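Local coordinates for putative epimerase (Burkholderia cenocepacia, PDB 4LW8), which probably catalyses an NAD(P)-dependent epimerisation or related step on a sugar nucleotide in the biosynthesis of the lipopolysaccharide O-antigen, at residues Gly47-Gly52 / Leu66-Leu71; Val181-Phe186 / Phe247-Glu252; Asp70-Glu75 / Tyr107-Val112; Asp125-Ala130 / Asp176-Val181. One frame throughout, in Å; residues are numbered along the deposited sequence. Where two conformers were deposited one is given.

Interaction 1 (Gly47-Gly52 / Leu66-Leu71); sequences GTVAPG and LLPVDL
V49 lies against L66 and P68 where two parallel strands, 44-49 and 65-68, run side by side at the outer end of the Rossmann-type sheet. The order from that end is 65-68, 44-49, 20-24, 88-91, the part of the fold that in this family probably binds the dinucleotide. V49 uses both backbone polar atoms on the same neighbouring segment: its N donates to L67 O (3.0 Å), approaching from above the carbonyl plane, while its O takes the N-H of V69 almost end-on. L67 N closes the set on G47 O in a nearly straight bond (176°). The two methyls of V49 divide the neighbouring strand between them. CG1, anti to the carbonyl carbon at a chi1 of -64°, crosses L66 at about a right angle and meets its CB at 4.2 Å; CG2 reaches P68 CA at 3.8 Å. T48 points to the other face of the sheet, where V69 joins it and where helix 74-84 packs on L67 and V69. T48 OG1 is turned instead to the backbone N of G25. P51 extends the contact beyond the last bridge. Its ring lies over the V69-D70 peptide, with CD 3.8 Å from V69 C, and CG comes within 4.4 Å of P68 CB, which brings two prolines together at the solvent-exposed edge of the contact. Across the face shared by T48 and V69, the closest side-chain touch is the methyl CG2 of T48 on V69 CB, at 3.9 Å.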
# COMPACT_ATOMS: atom_id res chain seq x y z
N GLY A 47 25.40 9.04 -5.44
CA GLY A 47 23.99 8.90 -5.75
C GLY A 47 23.72 8.15 -7.03
O GLY A 47 24.66 7.85 -7.77
N THR A 48 22.45 7.85 -7.31
CA THR A 48 22.12 7.11 -8.51
C THR A 48 21.60 8.03 -9.61
O THR A 48 21.04 9.08 -9.31
CB THR A 48 21.06 6.02 -8.23
OG1 THR A 48 19.83 6.64 -7.80
CG2 THR A 48 21.56 5.07 -7.14
N VAL A 49 21.83 7.64 -10.86
CA VAL A 49 21.23 8.24 -12.04
C VAL A 49 20.67 7.13 -12.92
O VAL A 49 21.09 5.98 -12.79
CB VAL A 49 22.25 9.07 -12.87
CG1 VAL A 49 22.77 10.25 -12.08
CG2 VAL A 49 23.38 8.17 -13.35
N ALA A 50 19.75 7.45 -13.82
CA ALA A 50 19.21 6.46 -14.74
C ALA A 50 20.26 6.07 -15.77
O ALA A 50 20.88 6.94 -16.37
CB ALA A 50 17.95 7.00 -15.45
N PRO A 51 20.44 4.76 -16.00
CA PRO A 51 21.33 4.29 -17.06
C PRO A 51 20.92 4.84 -18.42
O PRO A 51 19.72 4.98 -18.67
CB PRO A 51 21.16 2.77 -17.01
CG PRO A 51 20.79 2.49 -15.59
CD PRO A 51 19.94 3.66 -15.16
N GLY A 52 21.89 5.19 -19.26
CA GLY A 52 21.61 5.56 -20.64
C GLY A 52 21.04 6.96 -20.84
O GLY A 52 20.79 7.38 -21.97
N LEU A 66 28.44 9.70 -9.24
CA LEU A 66 27.16 9.32 -9.84
C LEU A 66 27.20 7.89 -10.36
O LEU A 66 27.97 7.59 -11.27
CB LEU A 66 26.81 10.27 -10.99
CG LEU A 66 26.79 11.75 -10.63
CD1 LEU A 66 26.42 12.59 -11.83
CD2 LEU A 66 25.80 11.99 -9.52
N LEU A 67 26.35 7.03 -9.82
CA LEU A 67 26.33 5.63 -10.22
C LEU A 67 25.08 5.29 -11.07
O LEU A 67 23.95 5.47 -10.62
CB LEU A 67 26.39 4.73 -8.98
CG LEU A 67 27.52 4.96 -7.95
CD1 LEU A 67 27.40 3.95 -6.80
CD2 LEU A 67 28.89 4.88 -8.59
N PRO A 68 25.27 4.83 -12.32
CA PRO A 68 24.09 4.49 -13.11
C PRO A 68 23.42 3.23 -12.58
O PRO A 68 23.95 2.12 -12.71
CB PRO A 68 24.65 4.27 -14.53
CG PRO A 68 26.06 4.80 -14.49
CD PRO A 68 26.51 4.65 -13.08
N VAL A 69 22.25 3.41 -11.96
CA VAL A 69 21.50 2.32 -11.35
C VAL A 69 20.00 2.45 -11.61
O VAL A 69 19.40 3.48 -11.33
CB VAL A 69 21.72 2.24 -9.80
CG1 VAL A 69 21.02 1.05 -9.26
CG2 VAL A 69 23.21 2.19 -9.45
N ASP A 70 19.39 1.41 -12.15
CA ASP A 70 17.93 1.33 -12.21
C ASP A 70 17.42 0.74 -10.88
O ASP A 70 17.88 -0.31 -10.46
CB ASP A 70 17.50 0.49 -13.42
CG ASP A 70 16.03 0.07 -13.37
OD1 ASP A 70 15.20 0.82 -12.81
OD2 ASP A 70 15.71 -1.01 -13.90
N LEU A 71 16.49 1.43 -10.22
CA LEU A 71 15.95 0.96 -8.93
C LEU A 71 15.37 -0.45 -8.99
O LEU A 71 15.44 -1.20 -8.00
CB LEU A 71 14.86 1.92 -8.44
CG LEU A 71 15.26 3.27 -7.86
CD1 LEU A 71 14.02 4.13 -7.75
CD2 LEU A 71 15.91 3.10 -6.50

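Interaction 2 (Val181-Phe186 / Phe247-Glu252); sequences VIARPF and FNVCSE
V181 and F247 open the apolar centre, the valine CG1 lying 3.9 Å from F247 CD1 at an oblique angle to the ring. Further along the same face A183 CB meets V249 CG2 at 4.3 Å. These are neighbouring parallel strands of the Rossmann-type sheet of the NAD(P)-dependent epimerase/dehydratase family, joined by four backbone bonds: F247 N to I182 O, R184 N to F247 O (2.7 Å), V249 N to R184 O, and F186 N to V249 O. F186 and C250 lie with R184 and N248 on the other face. F186 CD1 rests 3.6 Å from C250 CB, and C250 SG, between the backbone N and the carbonyl carbon (chi1 54°), makes an oblique sulfur-aromatic contact with the ring. N248 CG meets the ring edge, 3.8 Å from F186 CE1, with the amide nearly perpendicular to the ring (86°). Y140 OH ties this polar edge together, bonding N248 OD1 and R184 NH1, while R184 NH2 forms a salt bridge with E168 and N248 ND2 reaches S292 O. Strand 180-189 lies between 130-134 on one side and 246-249 on the other, and also pairs with 221-226; helix 227-240 covers the A183-V249 face through Y234, A233 and L237.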
# COMPACT_ATOMS: atom_id res chain seq x y z
N VAL A 181 13.81 6.69 8.75
CA VAL A 181 13.03 7.89 9.02
C VAL A 181 12.21 8.19 7.78
O VAL A 181 12.74 8.13 6.67
CB VAL A 181 13.93 9.08 9.39
CG1 VAL A 181 13.09 10.28 9.80
CG2 VAL A 181 14.86 8.68 10.53
N ILE A 182 10.93 8.49 7.98
CA ILE A 182 10.05 8.77 6.84
C ILE A 182 9.65 10.25 6.84
O ILE A 182 9.20 10.78 7.85
CB ILE A 182 8.78 7.87 6.86
CG1 ILE A 182 9.16 6.37 6.73
CG2 ILE A 182 7.84 8.29 5.73
CD1 ILE A 182 8.02 5.39 7.00
N ALA A 183 9.84 10.92 5.70
CA ALA A 183 9.41 12.29 5.58
C ALA A 183 8.14 12.36 4.73
O ALA A 183 8.02 11.65 3.72
CB ALA A 183 10.54 13.16 4.99
N ARG A 184 7.16 13.15 5.16
CA ARG A 184 5.99 13.45 4.33
C ARG A 184 5.97 14.92 3.96
O ARG A 184 5.31 15.72 4.62
CB ARG A 184 4.68 13.08 5.04
CG ARG A 184 4.41 11.60 5.17
CD ARG A 184 3.25 11.33 6.11
NE ARG A 184 2.95 9.91 6.20
CZ ARG A 184 2.10 9.37 7.07
NH1 ARG A 184 1.46 10.15 7.93
NH2 ARG A 184 1.91 8.05 7.08
N PRO A 185 6.72 15.29 2.90
CA PRO A 185 6.74 16.70 2.50
C PRO A 185 5.40 17.16 1.96
O PRO A 185 4.73 16.42 1.22
CB PRO A 185 7.80 16.73 1.38
CG PRO A 185 7.77 15.31 0.80
CD PRO A 185 7.58 14.45 2.04
N PHE A 186 5.00 18.36 2.33
CA PHE A 186 3.87 18.99 1.64
C PHE A 186 4.42 19.60 0.35
O PHE A 186 5.57 19.34 0.00
CB PHE A 186 3.18 20.01 2.55
CG PHE A 186 2.26 19.37 3.55
CD1 PHE A 186 2.76 18.52 4.53
CD2 PHE A 186 0.87 19.56 3.47
CE1 PHE A 186 1.92 17.89 5.44
CE2 PHE A 186 0.01 18.93 4.38
CZ PHE A 186 0.53 18.10 5.37
N PHE A 247 7.55 12.04 9.76
CA PHE A 247 7.46 13.49 10.00
C PHE A 247 6.88 14.26 8.82
O PHE A 247 7.36 14.13 7.69
CB PHE A 247 8.85 14.08 10.29
CG PHE A 247 9.51 13.54 11.54
CD1 PHE A 247 10.29 12.40 11.48
CD2 PHE A 247 9.36 14.18 12.75
CE1 PHE A 247 10.90 11.91 12.63
CE2 PHE A 247 9.96 13.70 13.90
CZ PHE A 247 10.73 12.56 13.84
N ASN A 248 5.84 15.05 9.07
CA ASN A 248 5.46 16.10 8.13
C ASN A 248 6.63 17.06 7.92
O ASN A 248 7.33 17.41 8.88
CB ASN A 248 4.25 16.89 8.64
CG ASN A 248 2.96 16.09 8.61
OD1 ASN A 248 2.86 15.08 7.92
ND2 ASN A 248 1.97 16.55 9.37
N VAL A 249 6.85 17.48 6.69
CA VAL A 249 7.77 18.59 6.41
C VAL A 249 6.96 19.62 5.62
O VAL A 249 6.49 19.34 4.52
CB VAL A 249 9.04 18.14 5.64
CG1 VAL A 249 9.95 19.32 5.32
CG2 VAL A 249 9.80 17.10 6.46
N CYS A 250 6.76 20.79 6.22
CA CYS A 250 5.80 21.78 5.70
C CYS A 250 6.05 23.15 6.32
O CYS A 250 6.79 23.26 7.30
CB CYS A 250 4.37 21.35 5.98
SG CYS A 250 4.08 21.00 7.73
N SER A 251 5.45 24.19 5.74
CA SER A 251 5.67 25.57 6.17
C SER A 251 4.69 25.96 7.27
O SER A 251 4.92 26.94 7.97
CB SER A 251 5.50 26.54 4.99
OG SER A 251 4.11 26.74 4.70
N GLU A 252 3.60 25.21 7.37
CA GLU A 252 2.48 25.51 8.28
C GLU A 252 1.73 26.77 7.85
O GLU A 252 0.89 27.28 8.57
CB GLU A 252 2.94 25.66 9.73
CG GLU A 252 3.56 24.41 10.32
CD GLU A 252 3.92 24.58 11.79
OE1 GLU A 252 4.43 25.66 12.16
OE2 GLU A 252 3.70 23.63 12.57

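Interaction 3 (Asp70-Glu75 / Tyr107-Val112); sequences DLLDAE and YAVNIV
L72 packs against A108 and V109, and the tightest touch is between its methyl CD2 and the carbonyl oxygen A108 O, at 3.6 Å. The second close point is L71, whose side chain crosses that of V109 at about a right angle, with L71 CD1 4.0 Å from V109 CG1. CG1 is anti to V109's own backbone N (chi1 170°), which places that methyl next to L71. Among the slacker touches, L72 CD1 is 4.2 Å from A108 CB and 4.4 Å from V109 CG2, and L72 CD2 is 4.4 Å from V112 CG1. The loop thus rests two leucines on one flank of helix 103-122, with L71 also touching A93 and L72 reaching Q105. On the solvent side the loop organises itself. D70 and D73 bound a type I turn, and D70 OD1 accepts from L72 N at 3.2 Å from above the carboxylate plane, an Asx turn. D73 serves as the N-cap of helix 74-84 through the N of A76. I111 meets I111 of the second subunit, consistent with the helical dimer interface common among extended short-chain dehydrogenases. Because no hydrogen bond crosses between the two segments, what joins them is apolar packing, including a methyl set against a backbone carbonyl. The polar side chains of the turn bond within it or to the start of helix 74-84; L71 O, by contrast, is bound by N116 ND2 of helix 103-122.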
# COMPACT_ATOMS: atom_id res chain seq x y z
N ASP A 70 19.39 1.41 -12.15
CA ASP A 70 17.93 1.33 -12.21
C ASP A 70 17.42 0.74 -10.88
O ASP A 70 17.88 -0.31 -10.46
CB ASP A 70 17.50 0.49 -13.42
CG ASP A 70 16.03 0.07 -13.37
OD1 ASP A 70 15.20 0.82 -12.81
OD2 ASP A 70 15.71 -1.01 -13.90
N LEU A 71 16.49 1.43 -10.22
CA LEU A 71 15.95 0.96 -8.93
C LEU A 71 15.37 -0.45 -8.99
O LEU A 71 15.44 -1.20 -8.00
CB LEU A 71 14.86 1.92 -8.44
CG LEU A 71 15.26 3.27 -7.86
CD1 LEU A 71 14.02 4.13 -7.75
CD2 LEU A 71 15.91 3.10 -6.50
N LEU A 72 14.82 -0.84 -10.13
CA LEU A 72 14.24 -2.18 -10.26
C LEU A 72 15.33 -3.24 -10.50
O LEU A 72 15.05 -4.44 -10.55
CB LEU A 72 13.18 -2.20 -11.37
CG LEU A 72 11.94 -1.35 -11.10
CD1 LEU A 72 10.85 -1.58 -12.17
CD2 LEU A 72 11.37 -1.63 -9.70
N ASP A 73 16.57 -2.79 -10.65
CA ASP A 73 17.71 -3.70 -10.83
C ASP A 73 18.33 -3.99 -9.45
O ASP A 73 19.23 -3.27 -9.00
CB ASP A 73 18.73 -3.05 -11.78
CG ASP A 73 19.85 -3.98 -12.17
OD1 ASP A 73 20.04 -5.03 -11.50
OD2 ASP A 73 20.53 -3.65 -13.18
N ALA A 74 17.82 -5.02 -8.79
CA ALA A 74 18.16 -5.28 -7.39
C ALA A 74 19.65 -5.52 -7.23
O ALA A 74 20.27 -5.02 -6.29
CB ALA A 74 17.36 -6.49 -6.86
N GLU A 75 20.23 -6.27 -8.16
CA GLU A 75 21.64 -6.60 -8.09
C GLU A 75 22.51 -5.36 -8.31
O GLU A 75 23.49 -5.16 -7.59
CB GLU A 75 21.99 -7.70 -9.08
CG GLU A 75 23.47 -8.07 -9.11
CD GLU A 75 24.07 -8.32 -7.72
OE1 GLU A 75 25.21 -7.86 -7.48
OE2 GLU A 75 23.41 -8.99 -6.89
N TYR A 107 3.62 1.73 -9.04
CA TYR A 107 3.68 0.82 -7.89
C TYR A 107 5.02 0.07 -7.80
O TYR A 107 5.62 -0.01 -6.73
CB TYR A 107 2.50 -0.16 -7.92
CG TYR A 107 1.18 0.52 -7.59
CD1 TYR A 107 0.93 0.99 -6.30
CD2 TYR A 107 0.20 0.71 -8.56
CE1 TYR A 107 -0.28 1.60 -5.97
CE2 TYR A 107 -1.01 1.33 -8.25
CZ TYR A 107 -1.24 1.77 -6.95
OH TYR A 107 -2.43 2.37 -6.65
N ALA A 108 5.49 -0.44 -8.94
CA ALA A 108 6.77 -1.16 -8.97
C ALA A 108 7.95 -0.29 -8.50
O ALA A 108 8.66 -0.65 -7.55
CB ALA A 108 7.05 -1.71 -10.38
N VAL A 109 8.13 0.87 -9.14
CA VAL A 109 9.24 1.75 -8.80
C VAL A 109 9.15 2.22 -7.33
O VAL A 109 10.13 2.14 -6.58
CB VAL A 109 9.29 2.98 -9.72
CG1 VAL A 109 10.30 3.99 -9.19
CG2 VAL A 109 9.65 2.57 -11.16
N ASN A 110 7.97 2.68 -6.89
CA ASN A 110 7.89 3.23 -5.54
C ASN A 110 7.87 2.21 -4.40
O ASN A 110 8.32 2.52 -3.29
CB ASN A 110 6.67 4.17 -5.43
CG ASN A 110 6.79 5.35 -6.38
OD1 ASN A 110 7.89 5.67 -6.83
ND2 ASN A 110 5.67 6.00 -6.71
N ILE A 111 7.34 1.00 -4.64
CA ILE A 111 7.35 -0.03 -3.60
C ILE A 111 8.56 -0.96 -3.72
O ILE A 111 9.34 -1.10 -2.78
CB ILE A 111 6.09 -0.92 -3.62
CG1 ILE A 111 4.82 -0.09 -3.46
CG2 ILE A 111 6.17 -1.98 -2.53
CD1 ILE A 111 3.55 -0.89 -3.72
N VAL A 112 8.69 -1.62 -4.87
CA VAL A 112 9.75 -2.60 -5.05
C VAL A 112 11.12 -1.90 -5.21
O VAL A 112 12.10 -2.37 -4.65
CB VAL A 112 9.45 -3.53 -6.24
CG1 VAL A 112 10.63 -4.52 -6.50
CG2 VAL A 112 8.17 -4.29 -5.96

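Interaction 4 (Asp125-Ala130 / Asp176-Val181); sequences DRRPSA and DRLPIV
R127 turns its CG anti to the carbonyl carbon (chi1 -75°) and then runs extended to NE, which carries its guanidinium obliquely across the R177 side chain; R177 bends at chi3 (-71°) and folds its own guanidinium back toward D176. One face of the R127 guanidinium is covered by an aliphatic atom, R177 CB, 3.7 Å above the plane and off toward the rim, and the two flat groups are turned 66° from each other. Between the segments a water lies in the plane of the R127 group. It accepts from R127 NH1 at 2.7 Å and donates to R177 O at 3.0 Å. R127 NE is bound to S122 O, at the end of helix 103-122. L178 CD2 meets P128 CD at 4.0 Å and also touches the R127 stem, while L118 and L121 of the same helix pack on L178. P179 presses toward the preceding loop, its CG meeting two backbone oxygens, S129 O at 3.2 Å and P128 O at 3.3 Å. From here P179 and V181 pair with V131, so the loop contact leads directly into the parallel neighbours 130-134 and 180-189 of the Rossmann-type sheet. R177 NE is held to D176 OD1 by a salt bridge of 3.1 Å, and its guanidinium makes a cation-pi contact with W174. The positive ends, R127 NH2 and R177 NE, stay 5.8 Å apart, and the salt bridge probably eases what repulsion remains; the contact combines packing of P179 and L178, a carbon over the R127 guanidinium face and one water bridge.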
# COMPACT_ATOMS: atom_id res chain seq x y z
N ASP A 125 28.06 -4.74 5.28
CA ASP A 125 28.82 -5.10 6.47
C ASP A 125 28.60 -4.06 7.56
O ASP A 125 28.46 -4.38 8.73
CB ASP A 125 30.32 -5.21 6.14
CG ASP A 125 30.63 -6.40 5.25
OD1 ASP A 125 29.83 -7.35 5.21
OD2 ASP A 125 31.70 -6.39 4.59
N ARG A 126 28.60 -2.80 7.15
CA ARG A 126 28.30 -1.71 8.06
C ARG A 126 27.04 -1.03 7.55
O ARG A 126 27.03 -0.48 6.45
CB ARG A 126 29.47 -0.72 8.15
CG ARG A 126 29.42 0.22 9.36
CD ARG A 126 30.44 1.35 9.24
NE ARG A 126 29.93 2.44 8.41
CZ ARG A 126 30.37 2.74 7.19
NH1 ARG A 126 31.37 2.03 6.65
NH2 ARG A 126 29.83 3.74 6.52
N ARG A 127 25.97 -1.08 8.33
CA ARG A 127 24.71 -0.51 7.89
C ARG A 127 24.72 0.98 8.19
O ARG A 127 25.37 1.42 9.14
CB ARG A 127 23.54 -1.22 8.57
CG ARG A 127 23.27 -2.61 8.00
CD ARG A 127 22.35 -3.41 8.91
NE ARG A 127 22.10 -4.76 8.42
CZ ARG A 127 21.48 -5.71 9.12
NH1 ARG A 127 21.04 -5.45 10.35
NH2 ARG A 127 21.30 -6.92 8.60
N PRO A 128 24.01 1.78 7.37
CA PRO A 128 24.01 3.24 7.56
C PRO A 128 23.43 3.65 8.92
O PRO A 128 22.66 2.90 9.51
CB PRO A 128 23.14 3.75 6.40
CG PRO A 128 22.39 2.56 5.91
CD PRO A 128 23.21 1.35 6.22
N SER A 129 23.84 4.81 9.42
CA SER A 129 23.33 5.33 10.70
C SER A 129 21.95 5.97 10.53
O SER A 129 21.21 6.15 11.51
CB SER A 129 24.30 6.36 11.29
OG SER A 129 25.61 5.83 11.43
N ALA A 130 21.60 6.33 9.30
CA ALA A 130 20.31 6.97 9.03
C ALA A 130 19.88 6.76 7.58
O ALA A 130 20.65 7.01 6.65
CB ALA A 130 20.37 8.44 9.36
N ASP A 176 13.84 -3.58 11.81
CA ASP A 176 14.72 -4.34 12.70
C ASP A 176 16.17 -4.35 12.18
O ASP A 176 17.09 -4.74 12.90
CB ASP A 176 14.21 -5.78 12.86
CG ASP A 176 14.01 -6.49 11.52
OD1 ASP A 176 13.78 -5.80 10.49
OD2 ASP A 176 14.08 -7.75 11.48
N ARG A 177 16.36 -3.92 10.94
CA ARG A 177 17.68 -3.99 10.31
C ARG A 177 18.27 -2.62 10.00
O ARG A 177 19.49 -2.48 9.92
CB ARG A 177 17.60 -4.84 9.04
CG ARG A 177 17.64 -6.36 9.33
CD ARG A 177 16.97 -7.18 8.23
NE ARG A 177 15.52 -7.03 8.22
CZ ARG A 177 14.70 -7.69 7.40
NH1 ARG A 177 15.19 -8.53 6.50
NH2 ARG A 177 13.38 -7.49 7.47
N LEU A 178 17.42 -1.61 9.87
CA LEU A 178 17.87 -0.29 9.44
C LEU A 178 17.19 0.83 10.22
O LEU A 178 16.01 0.72 10.55
CB LEU A 178 17.62 -0.09 7.94
CG LEU A 178 18.33 -0.97 6.89
CD1 LEU A 178 17.69 -0.74 5.50
CD2 LEU A 178 19.81 -0.65 6.83
N PRO A 179 17.92 1.92 10.50
CA PRO A 179 17.33 3.11 11.14
C PRO A 179 16.61 3.98 10.13
O PRO A 179 17.24 4.78 9.43
CB PRO A 179 18.54 3.83 11.72
CG PRO A 179 19.67 3.44 10.81
CD PRO A 179 19.38 2.05 10.32
N ILE A 180 15.29 3.83 10.06
CA ILE A 180 14.52 4.39 8.95
C ILE A 180 13.65 5.55 9.41
O ILE A 180 12.86 5.41 10.34
CB ILE A 180 13.63 3.31 8.28
CG1 ILE A 180 14.52 2.24 7.63
CG2 ILE A 180 12.67 3.93 7.23
CD1 ILE A 180 13.77 0.99 7.17
N VAL A 181 13.81 6.69 8.75
CA VAL A 181 13.03 7.89 9.02
C VAL A 181 12.21 8.19 7.78
O VAL A 181 12.74 8.13 6.67
CB VAL A 181 13.93 9.08 9.39
CG1 VAL A 181 13.09 10.28 9.80
CG2 VAL A 181 14.86 8.68 10.53
O HOH W 1 21.27 -3.39 12.13

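Interactions 1, 2 and 4 all belong to the large sheet, while interaction 3 lies beside it on the loop that leads out of strand 65-68. Interactions 1 and 3 share D70 and L71, with centres 12 Å apart, so one passage of chain serves an edge strand and then helix 103-122. Interactions 4 and 2 likewise follow each other along strand 180-189, meeting at V181, although their centres are 21 Å apart. The sheet contacts 1 and 2 have centres 26 Å apart and do not touch. A bound HEPES molecule, probably from the crystallisation liquor, lies about 6 Å from the side chain of I182 in interaction 2.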